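Nucleoporin NUP82 (Chaetomium thermophilum, PDB 5CWW) is a component of the nuclear pore complex, probably serving as a structural element and a docking partner for nuclear transport factors, this chain being its N-terminal beta-propeller domain. Local coordinates at residues I427-I439 against P490-V504. Numbering follows the deposited sequence.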
loop_
_atom_site.group_PDB
_atom_site.type_symbol
_atom_site.label_atom_id
_atom_site.label_comp_id
_atom_site.label_asym_id
_atom_site.label_seq_id
_atom_site.Cartn_x
_atom_site.Cartn_y
_atom_site.Cartn_z
ATOM N N ILE B 427 -8.766 1.719 -12.400
ATOM C CA ILE B 427 -7.638 2.440 -12.966
ATOM C C ILE B 427 -6.545 2.520 -11.912
ATOM O O ILE B 427 -6.741 3.095 -10.841
ATOM C CB ILE B 427 -8.025 3.856 -13.435
ATOM C CG1 ILE B 427 -9.221 3.786 -14.393
ATOM C CG2 ILE B 427 -6.836 4.527 -14.116
ATOM C CD1 ILE B 427 -9.762 5.138 -14.823
ATOM N N ILE B 428 -5.404 1.916 -12.217
ATOM C CA ILE B 428 -4.277 1.886 -11.299
ATOM C C ILE B 428 -3.242 2.908 -11.752
ATOM O O ILE B 428 -2.657 2.786 -12.831
ATOM C CB ILE B 428 -3.649 0.478 -11.214
ATOM C CG1 ILE B 428 -4.628 -0.505 -10.560
ATOM C CG2 ILE B 428 -2.369 0.496 -10.381
ATOM C CD1 ILE B 428 -5.738 -1.012 -11.457
ATOM N N CYS B 429 -3.043 3.928 -10.923
ATOM C CA CYS B 429 -2.101 4.999 -11.219
ATOM C C CYS B 429 -0.840 4.817 -10.378
ATOM O O CYS B 429 -0.922 4.599 -9.165
ATOM C CB CYS B 429 -2.740 6.362 -10.953
ATOM S SG CYS B 429 -4.334 6.598 -11.789
ATOM N N LEU B 430 0.317 4.898 -11.030
ATOM C CA LEU B 430 1.599 4.621 -10.386
ATOM C C LEU B 430 2.537 5.815 -10.515
ATOM O O LEU B 430 2.740 6.336 -11.609
ATOM C CB LEU B 430 2.248 3.379 -10.997
ATOM C CG LEU B 430 1.373 2.125 -11.085
ATOM C CD1 LEU B 430 2.086 1.030 -11.867
ATOM C CD2 LEU B 430 0.992 1.631 -9.698
ATOM N N LEU B 431 3.117 6.225 -9.392
ATOM C CA LEU B 431 4.002 7.385 -9.339
ATOM C C LEU B 431 5.436 6.960 -9.032
ATOM O O LEU B 431 5.709 6.360 -7.989
ATOM C CB LEU B 431 3.494 8.372 -8.287
ATOM C CG LEU B 431 4.150 9.745 -8.140
ATOM C CD1 LEU B 431 4.268 10.465 -9.475
ATOM C CD2 LEU B 431 3.322 10.573 -7.166
ATOM N N SER B 432 6.345 7.268 -9.953
ATOM C CA SER B 432 7.753 6.909 -9.812
ATOM C C SER B 432 8.538 8.000 -9.093
ATOM O O SER B 432 8.080 9.138 -8.995
ATOM C CB SER B 432 8.379 6.646 -11.183
ATOM O OG SER B 432 7.612 5.718 -11.930
ATOM N N THR B 433 9.724 7.646 -8.606
ATOM C CA THR B 433 10.627 8.607 -7.974
ATOM C C THR B 433 10.860 9.814 -8.873
ATOM O O THR B 433 10.926 10.949 -8.401
ATOM C CB THR B 433 11.991 7.960 -7.645
ATOM O OG1 THR B 433 11.794 6.822 -6.796
ATOM C CG2 THR B 433 12.919 8.956 -6.951
ATOM N N SER B 434 10.974 9.560 -10.172
ATOM C CA SER B 434 11.261 10.610 -11.141
ATOM C C SER B 434 10.081 11.555 -11.326
ATOM O O SER B 434 10.215 12.605 -11.951
ATOM C CB SER B 434 11.636 9.998 -12.491
ATOM O OG SER B 434 10.515 9.368 -13.083
ATOM N N GLY B 435 8.926 11.175 -10.790
ATOM C CA GLY B 435 7.707 11.936 -10.986
ATOM C C GLY B 435 6.918 11.422 -12.175
ATOM O O GLY B 435 5.870 11.968 -12.518
ATOM N N GLN B 436 7.429 10.374 -12.813
ATOM C CA GLN B 436 6.714 9.716 -13.899
ATOM C C GLN B 436 5.400 9.144 -13.387
ATOM O O GLN B 436 5.356 8.529 -12.320
ATOM C CB GLN B 436 7.568 8.603 -14.517
ATOM C CG GLN B 436 6.872 7.806 -15.623
ATOM C CD GLN B 436 7.517 6.453 -15.865
ATOM O OE1 GLN B 436 7.214 5.471 -15.177
ATOM N NE2 GLN B 436 8.406 6.392 -16.847
ATOM N N VAL B 437 4.337 9.357 -14.155
ATOM C CA VAL B 437 3.026 8.800 -13.844
ATOM C C VAL B 437 2.645 7.772 -14.897
ATOM O O VAL B 437 2.825 7.998 -16.094
ATOM C CB VAL B 437 1.939 9.890 -13.781
ATOM C CG1 VAL B 437 0.573 9.275 -13.489
ATOM C CG2 VAL B 437 2.289 10.926 -12.724
ATOM N N LYS B 438 2.116 6.644 -14.441
ATOM C CA LYS B 438 1.685 5.578 -15.330
ATOM C C LYS B 438 0.227 5.241 -15.053
ATOM O O LYS B 438 -0.144 4.947 -13.917
ATOM C CB LYS B 438 2.574 4.348 -15.154
ATOM C CG LYS B 438 2.414 3.306 -16.247
ATOM C CD LYS B 438 3.424 2.175 -16.099
ATOM C CE LYS B 438 4.840 2.634 -16.428
ATOM N NZ LYS B 438 5.852 1.598 -16.099
ATOM N N ILE B 439 -0.595 5.313 -16.094
ATOM C CA ILE B 439 -2.020 5.023 -15.983
ATOM C C ILE B 439 -2.301 3.648 -16.569
ATOM O O ILE B 439 -2.153 3.434 -17.774
ATOM C CB ILE B 439 -2.878 6.081 -16.708
ATOM C CG1 ILE B 439 -2.492 7.494 -16.258
ATOM C CG2 ILE B 439 -4.365 5.816 -16.477
ATOM C CD1 ILE B 439 -2.633 7.731 -14.764
ATOM N N PRO B 490 7.477 11.923 -4.375
ATOM C CA PRO B 490 6.257 12.559 -4.883
ATOM C C PRO B 490 5.013 11.818 -4.394
ATOM O O PRO B 490 5.088 10.614 -4.149
ATOM C CB PRO B 490 6.421 12.468 -6.403
ATOM C CG PRO B 490 7.301 11.281 -6.616
ATOM C CD PRO B 490 8.238 11.245 -5.441
ATOM N N MET B 491 3.893 12.526 -4.257
ATOM C CA MET B 491 2.688 11.958 -3.653
ATOM C C MET B 491 1.439 12.195 -4.495
ATOM O O MET B 491 1.293 13.244 -5.112
ATOM C CB MET B 491 2.469 12.558 -2.265
ATOM C CG MET B 491 3.618 12.347 -1.297
ATOM S SD MET B 491 3.435 13.363 0.182
ATOM C CE MET B 491 3.895 14.970 -0.457
ATOM N N PHE B 492 0.541 11.215 -4.502
ATOM C CA PHE B 492 -0.787 11.390 -5.083
ATOM C C PHE B 492 -1.726 12.049 -4.073
ATOM O O PHE B 492 -1.573 11.871 -2.864
ATOM C CB PHE B 492 -1.377 10.045 -5.520
ATOM C CG PHE B 492 -0.891 9.558 -6.858
ATOM C CD1 PHE B 492 -0.900 10.389 -7.967
ATOM C CD2 PHE B 492 -0.437 8.256 -7.008
ATOM C CE1 PHE B 492 -0.460 9.932 -9.200
ATOM C CE2 PHE B 492 0.001 7.793 -8.236
ATOM C CZ PHE B 492 -0.011 8.634 -9.335
ATOM N N SER B 493 -2.691 12.809 -4.581
ATOM C CA SER B 493 -3.784 13.334 -3.766
ATOM C C SER B 493 -5.075 13.282 -4.568
ATOM O O SER B 493 -5.079 13.606 -5.753
ATOM C CB SER B 493 -3.506 14.770 -3.327
ATOM O OG SER B 493 -2.280 14.869 -2.631
ATOM N N GLU B 494 -6.171 12.894 -3.925
ATOM C CA GLU B 494 -7.452 12.808 -4.616
ATOM C C GLU B 494 -8.077 14.191 -4.768
ATOM O O GLU B 494 -7.856 15.078 -3.943
ATOM C CB GLU B 494 -8.411 11.872 -3.875
ATOM C CG GLU B 494 -9.756 11.697 -4.582
ATOM C CD GLU B 494 -10.643 10.653 -3.929
ATOM O OE1 GLU B 494 -10.210 10.029 -2.935
ATOM O OE2 GLU B 494 -11.779 10.458 -4.415
ATOM N N ASP B 495 -8.854 14.365 -5.833
ATOM C CA ASP B 495 -9.609 15.593 -6.051
ATOM C C ASP B 495 -10.997 15.467 -5.434
ATOM O O ASP B 495 -11.672 14.452 -5.607
ATOM C CB ASP B 495 -9.717 15.902 -7.544
ATOM C CG ASP B 495 -10.496 17.172 -7.821
ATOM O OD1 ASP B 495 -11.737 17.096 -7.930
ATOM O OD2 ASP B 495 -9.865 18.244 -7.933
ATOM N N ALA B 496 -11.414 16.502 -4.714
ATOM C CA ALA B 496 -12.674 16.483 -3.980
ATOM C C ALA B 496 -13.909 16.409 -4.878
ATOM O O ALA B 496 -14.961 15.943 -4.441
ATOM C CB ALA B 496 -12.764 17.712 -3.090
ATOM N N THR B 497 -13.789 16.866 -6.121
ATOM C CA THR B 497 -14.953 16.981 -7.004
ATOM C C THR B 497 -15.130 15.778 -7.929
ATOM O O THR B 497 -16.235 15.511 -8.396
ATOM C CB THR B 497 -14.878 18.253 -7.877
ATOM O OG1 THR B 497 -13.882 18.089 -8.895
ATOM C CG2 THR B 497 -14.547 19.475 -7.027
ATOM N N SER B 498 -14.045 15.059 -8.197
ATOM C CA SER B 498 -14.103 13.898 -9.082
ATOM C C SER B 498 -13.006 12.882 -8.772
ATOM O O SER B 498 -11.857 13.265 -8.564
ATOM C CB SER B 498 -13.988 14.338 -10.539
ATOM O OG SER B 498 -13.808 13.217 -11.385
ATOM N N PRO B 499 -13.347 11.581 -8.748
ATOM C CA PRO B 499 -12.296 10.584 -8.518
ATOM C C PRO B 499 -11.319 10.495 -9.688
ATOM O O PRO B 499 -10.186 10.041 -9.513
ATOM C CB PRO B 499 -13.070 9.266 -8.370
ATOM C CG PRO B 499 -14.514 9.640 -8.266
ATOM C CD PRO B 499 -14.663 10.952 -8.951
ATOM N N TYR B 500 -11.762 10.929 -10.866
ATOM C CA TYR B 500 -10.977 10.773 -12.085
ATOM C C TYR B 500 -10.038 11.949 -12.306
ATOM O O TYR B 500 -9.361 12.028 -13.328
ATOM C CB TYR B 500 -11.908 10.582 -13.283
ATOM C CG TYR B 500 -12.669 9.281 -13.190
ATOM C CD1 TYR B 500 -12.051 8.074 -13.489
ATOM C CD2 TYR B 500 -13.990 9.256 -12.771
ATOM C CE1 TYR B 500 -12.735 6.877 -13.388
ATOM C CE2 TYR B 500 -14.683 8.064 -12.668
ATOM C CZ TYR B 500 -14.050 6.878 -12.976
ATOM O OH TYR B 500 -14.735 5.689 -12.873
ATOM N N SER B 501 -10.002 12.859 -11.338
ATOM C CA SER B 501 -8.964 13.876 -11.277
ATOM C C SER B 501 -8.159 13.675 -10.002
ATOM O O SER B 501 -8.677 13.167 -9.011
ATOM C CB SER B 501 -9.571 15.280 -11.320
ATOM O OG SER B 501 -10.169 15.537 -12.580
ATOM N N PHE B 502 -6.891 14.067 -10.029
ATOM C CA PHE B 502 -6.029 13.923 -8.860
ATOM C C PHE B 502 -4.780 14.780 -9.017
ATOM O O PHE B 502 -4.533 15.342 -10.089
ATOM C CB PHE B 502 -5.647 12.453 -8.639
ATOM C CG PHE B 502 -5.105 11.771 -9.864
ATOM C CD1 PHE B 502 -5.960 11.212 -10.799
ATOM C CD2 PHE B 502 -3.738 11.677 -10.072
ATOM C CE1 PHE B 502 -5.463 10.579 -11.924
ATOM C CE2 PHE B 502 -3.235 11.046 -11.192
ATOM C CZ PHE B 502 -4.099 10.497 -12.121
ATOM N N TYR B 503 -4.003 14.884 -7.942
ATOM C CA TYR B 503 -2.829 15.749 -7.921
ATOM C C TYR B 503 -1.541 14.985 -7.647
ATOM O O TYR B 503 -1.552 13.922 -7.036
ATOM C CB TYR B 503 -3.008 16.843 -6.873
ATOM C CG TYR B 503 -4.267 17.636 -7.080
ATOM C CD1 TYR B 503 -4.287 18.718 -7.943
ATOM C CD2 TYR B 503 -5.441 17.303 -6.416
ATOM C CE1 TYR B 503 -5.435 19.444 -8.147
ATOM C CE2 TYR B 503 -6.601 18.030 -6.612
ATOM C CZ TYR B 503 -6.590 19.101 -7.479
ATOM O OH TYR B 503 -7.735 19.835 -7.686
ATOM N N VAL B 504 -0.434 15.550 -8.119
ATOM C CA VAL B 504 0.898 15.053 -7.810
ATOM C C VAL B 504 1.686 16.172 -7.142
ATOM O O VAL B 504 1.895 17.231 -7.737
ATOM C CB VAL B 504 1.637 14.562 -9.073
ATOM C CG1 VAL B 504 3.093 14.212 -8.768
ATOM C CG2 VAL B 504 0.920 13.363 -9.665
#
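Leu431 sends CG across, opposite its backbone N (chi1 -173°), and chi2 of 50° then sets its CD2 methyl over the face of Phe492, whose own chi1 of -81° brings the ring to that methyl. CD2 sits 4.2 Å from the centroid of the Phe492 ring and almost on the ring normal, a clean CH-pi contact. From the same side chain, CB presses on Phe492 CE2 at 3.5 Å, while the two branch methyls point tip to tip with Val504, whose CG1 is 4.0 Å from Leu431 CD2. Pro490 packs obliquely on Leu431, its CB 3.7 Å from Leu431 CD2, and rests its CG 3.3 Å from Ser432 O, the carbonyl that takes the Gly435 N-H and closes the type I turn. Val437 CG1 meets the edge of Phe492. Further along, Cys429 SG approaches the Phe502 ring obliquely, 3.9 Å from CZ, and Ile439 CD1 arrives at that ring's edge. Ile427 CD1 lies in the plane of the Tyr500 ring at its edge, 3.7 Å from Tyr500 CE1, the two side chains running at about a right angle. No hydrogen bond joins the two segments, so this buried interface is held by apolar contact. It joins two neighbouring propeller blades, each giving a beta hairpin: strands 427-432 and 437-441 lie between 389-395 and 469-476, while 491-494 pairs with 501-506 in the next sheet. Asp391 of strand 389-395 bonds to Phe492 N, adding a polar tie between the sheets.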